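PDB 3VPY: FHA domain-containing protein DDL from Arabidopsis thaliana, which probably recognises phosphothreonine through its forkhead-associated domain, which offers a conserved cleft for binding the microRNA-processing enzyme Dicer-like 1. Local coordinates for residues P102-Q106 with R107-L111. Sequence-based numbering, arbitrary orientation.
Sequences PIEPQ and RYYEL
Tyr109 reaches back from strand 109-110 to Ile103 and Glu104, closing the loop that links the two beta sheets of the FHA fold: strand 101-102 edges the six-stranded antiparallel sheet, strand 109-110 the mixed one. The apolar part of the contact centres on a CH-pi interaction. Ile103 CG2 sits almost exactly over the centre of the Tyr109 ring, 3.7 Å from the centroid and 6° off the ring normal, while Ile103 CB lies 3.4 Å from Tyr109 CE2 on the hydroxyl-bearing half. With Ile103 CG1 lodged between its backbone N and carbonyl carbon (chi1 61°), CG2 is the branch laid on the ring. Ile98 of strand 96-98 touches both side chains, and Ile103 is also joined to Thr96 by a backbone hydrogen bond.

A single backbone hydrogen bond holds the hydroxyl end of the ring. The backbone N of Glu104 donates to Tyr109 OH at 3.0 Å, with a moderately bent N-H...O angle of 149°. Within the turn a water donates to Glu104 O and to Arg107 O, each at 2.6 Å, and so bridges two backbone carbonyls of the loop.

On the exposed side, Arg107 folds back over Glu104. Its chain is extended through chi2 and bends at chi3, bringing one guanidinium face against the aliphatic base of Glu104, whose CB lies 3.8 Å above that plane, toward its rim. The opposite charges do not pair directly: Glu104 OE1 remains 4.6 Å from Arg107 NH2, and the nearer approach is made by Glu104 CG, 3.7 Å from Arg107 NH1.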
ATOM      1  N   PRO A 102      11.326   5.321  -8.941  1.00 15.75           N
ATOM      2  CA  PRO A 102      11.537   5.614  -7.519  1.00 15.10           C
ATOM      3  C   PRO A 102      10.678   6.787  -7.051  1.00 15.60           C
ATOM      4  O   PRO A 102      10.307   7.637  -7.868  1.00 16.98           O
ATOM      5  CB  PRO A 102      13.035   5.977  -7.432  1.00 15.77           C
ATOM      6  CG  PRO A 102      13.427   6.389  -8.796  1.00 17.13           C
ATOM      7  CD  PRO A 102      12.503   5.663  -9.764  1.00 16.35           C
ATOM      8  N   ILE A 103      10.382   6.822  -5.757  1.00 15.16           N
ATOM      9  CA  ILE A 103       9.655   7.934  -5.142  1.00 15.61           C
ATOM     10  C   ILE A 103      10.553   8.817  -4.289  1.00 16.42           C
ATOM     11  O   ILE A 103      11.581   8.372  -3.758  1.00 16.68           O
ATOM     12  CB  ILE A 103       8.471   7.437  -4.299  1.00 14.89           C
ATOM     13  CG1 ILE A 103       8.933   6.519  -3.149  1.00 14.52           C
ATOM     14  CG2 ILE A 103       7.452   6.705  -5.177  1.00 15.22           C
ATOM     15  CD1 ILE A 103       7.745   6.057  -2.268  1.00 14.05           C
ATOM     16  N   GLU A 104      10.183  10.093  -4.201  1.00 17.21           N
ATOM     17  CA  GLU A 104      10.803  11.030  -3.272  1.00 19.75           C
ATOM     18  C   GLU A 104      10.554  10.585  -1.837  1.00 19.12           C
ATOM     19  O   GLU A 104       9.420  10.272  -1.481  1.00 19.55           O
ATOM     20  CB  GLU A 104      10.234  12.436  -3.499  1.00 20.64           C
ATOM     21  CG  GLU A 104      10.935  13.150  -4.598  1.00 27.00           C
ATOM     22  CD  GLU A 104      12.359  13.526  -4.184  1.00 32.45           C
ATOM     23  OE1 GLU A 104      12.542  14.171  -3.124  1.00 37.53           O
ATOM     24  OE2 GLU A 104      13.295  13.164  -4.911  1.00 36.63           O
ATOM     25  N   PRO A 105      11.618  10.488  -1.021  1.00 19.41           N
ATOM     26  CA  PRO A 105      11.390  10.100   0.372  1.00 19.20           C
ATOM     27  C   PRO A 105      10.527  11.102   1.154  1.00 19.39           C
ATOM     28  O   PRO A 105      10.511  12.318   0.842  1.00 19.87           O
ATOM     29  CB  PRO A 105      12.815  10.028   0.957  1.00 20.39           C
ATOM     30  CG  PRO A 105      13.650  10.861   0.038  1.00 21.92           C
ATOM     31  CD  PRO A 105      13.051  10.694  -1.320  1.00 20.41           C
ATOM     32  N   GLN A 106       9.819  10.588   2.159  1.00 18.19           N
ATOM     33  CA  GLN A 106       9.055  11.409   3.119  1.00 19.21           C
ATOM     34  C   GLN A 106       7.899  12.174   2.491  1.00 18.88           C
ATOM     35  O   GLN A 106       7.509  13.248   2.969  1.00 19.52           O
ATOM     36  CB  GLN A 106       9.973  12.354   3.922  1.00 20.90           C
ATOM     37  CG  GLN A 106      11.181  11.646   4.566  1.00 23.96           C
ATOM     38  CD  GLN A 106      10.839  10.796   5.780  1.00 27.86           C
ATOM     39  OE1 GLN A 106       9.740  10.871   6.338  1.00 30.66           O
ATOM     40  NE2 GLN A 106      11.801   9.982   6.206  1.00 31.45           N
ATOM     41  N   ARG A 107       7.325  11.575   1.446  1.00 17.70           N
ATOM     42  CA  ARG A 107       6.184  12.149   0.753  1.00 17.65           C
ATOM     43  C   ARG A 107       5.171  11.035   0.483  1.00 15.66           C
ATOM     44  O   ARG A 107       5.551   9.949   0.077  1.00 15.15           O
ATOM     45  CB  ARG A 107       6.665  12.806  -0.542  1.00 18.56           C
ATOM     46  CG  ARG A 107       5.548  13.343  -1.434  1.00 21.72           C
ATOM     47  CD  ARG A 107       6.126  13.954  -2.702  1.00 23.83           C
ATOM     48  NE  ARG A 107       7.039  15.072  -2.443  1.00 28.66           N
ATOM     49  CZ  ARG A 107       7.820  15.635  -3.369  1.00 30.74           C
ATOM     50  NH1 ARG A 107       7.800  15.192  -4.627  1.00 29.53           N
ATOM     51  NH2 ARG A 107       8.624  16.649  -3.045  1.00 32.27           N
ATOM     52  N   TYR A 108       3.883  11.293   0.722  1.00 15.15           N
ATOM     53  CA  TYR A 108       2.874  10.257   0.454  1.00 14.90           C
ATOM     54  C   TYR A 108       2.567  10.195  -1.032  1.00 15.09           C
ATOM     55  O   TYR A 108       2.295  11.247  -1.665  1.00 16.12           O
ATOM     56  CB  TYR A 108       1.557  10.568   1.170  1.00 15.68           C
ATOM     57  CG  TYR A 108       1.586  10.357   2.664  1.00 16.00           C
ATOM     58  CD1 TYR A 108       1.894   9.107   3.209  1.00 15.05           C
ATOM     59  CD2 TYR A 108       1.274  11.407   3.535  1.00 17.23           C
ATOM     60  CE1 TYR A 108       1.932   8.901   4.582  1.00 15.77           C
ATOM     61  CE2 TYR A 108       1.317  11.208   4.926  1.00 18.02           C
ATOM     62  CZ  TYR A 108       1.647   9.970   5.434  1.00 17.30           C
ATOM     63  OH  TYR A 108       1.681   9.779   6.792  1.00 18.48           O
ATOM     64  N   TYR A 109       2.556   8.973  -1.574  1.00 13.60           N
ATOM     65  CA  TYR A 109       2.139   8.707  -2.956  1.00 13.36           C
ATOM     66  C   TYR A 109       0.934   7.779  -2.970  1.00 13.16           C
ATOM     67  O   TYR A 109       0.988   6.679  -2.413  1.00 13.73           O
ATOM     68  CB  TYR A 109       3.278   8.032  -3.748  1.00 13.03           C
ATOM     69  CG  TYR A 109       4.416   8.936  -4.080  1.00 14.71           C
ATOM     70  CD1 TYR A 109       4.525   9.506  -5.340  1.00 15.07           C
ATOM     71  CD2 TYR A 109       5.411   9.230  -3.132  1.00 14.57           C
ATOM     72  CE1 TYR A 109       5.589  10.339  -5.656  1.00 16.24           C
ATOM     73  CE2 TYR A 109       6.474  10.062  -3.444  1.00 15.94           C
ATOM     74  CZ  TYR A 109       6.562  10.608  -4.701  1.00 16.43           C
ATOM     75  OH  TYR A 109       7.619  11.439  -5.031  1.00 16.96           O
ATOM     76  N   GLU A 110      -0.165   8.230  -3.581  1.00 13.87           N
ATOM     77  CA  GLU A 110      -1.375   7.385  -3.633  1.00 14.34           C
ATOM     78  C   GLU A 110      -1.093   6.087  -4.408  1.00 13.97           C
ATOM     79  O   GLU A 110      -0.429   6.120  -5.455  1.00 13.70           O
ATOM     80  CB  GLU A 110      -2.539   8.133  -4.281  1.00 16.14           C
ATOM     81  CG  GLU A 110      -3.870   7.388  -4.152  1.00 17.22           C
ATOM     82  CD  GLU A 110      -5.054   8.179  -4.724  1.00 16.84           C
ATOM     83  OE1 GLU A 110      -4.855   9.322  -5.183  1.00 21.89           O
ATOM     84  OE2 GLU A 110      -6.176   7.639  -4.744  1.00 19.29           O
ATOM     85  N   LEU A 111      -1.590   4.971  -3.883  1.00 12.69           N
ATOM     86  CA  LEU A 111      -1.461   3.665  -4.548  1.00 13.04           C
ATOM     87  C   LEU A 111      -2.779   3.219  -5.174  1.00 14.08           C
ATOM     88  O   LEU A 111      -3.864   3.546  -4.674  1.00 14.52           O
ATOM     89  CB  LEU A 111      -0.985   2.616  -3.548  1.00 13.75           C
ATOM     90  CG  LEU A 111       0.433   2.738  -2.987  1.00 13.06           C
ATOM     91  CD1 LEU A 111       0.717   1.622  -1.997  1.00 15.99           C
ATOM     92  CD2 LEU A 111       1.469   2.740  -4.104  1.00 16.05           C
TER
HETATM   93  O   HOH W   1       7.914   8.763  -0.073  1.00 15.66           O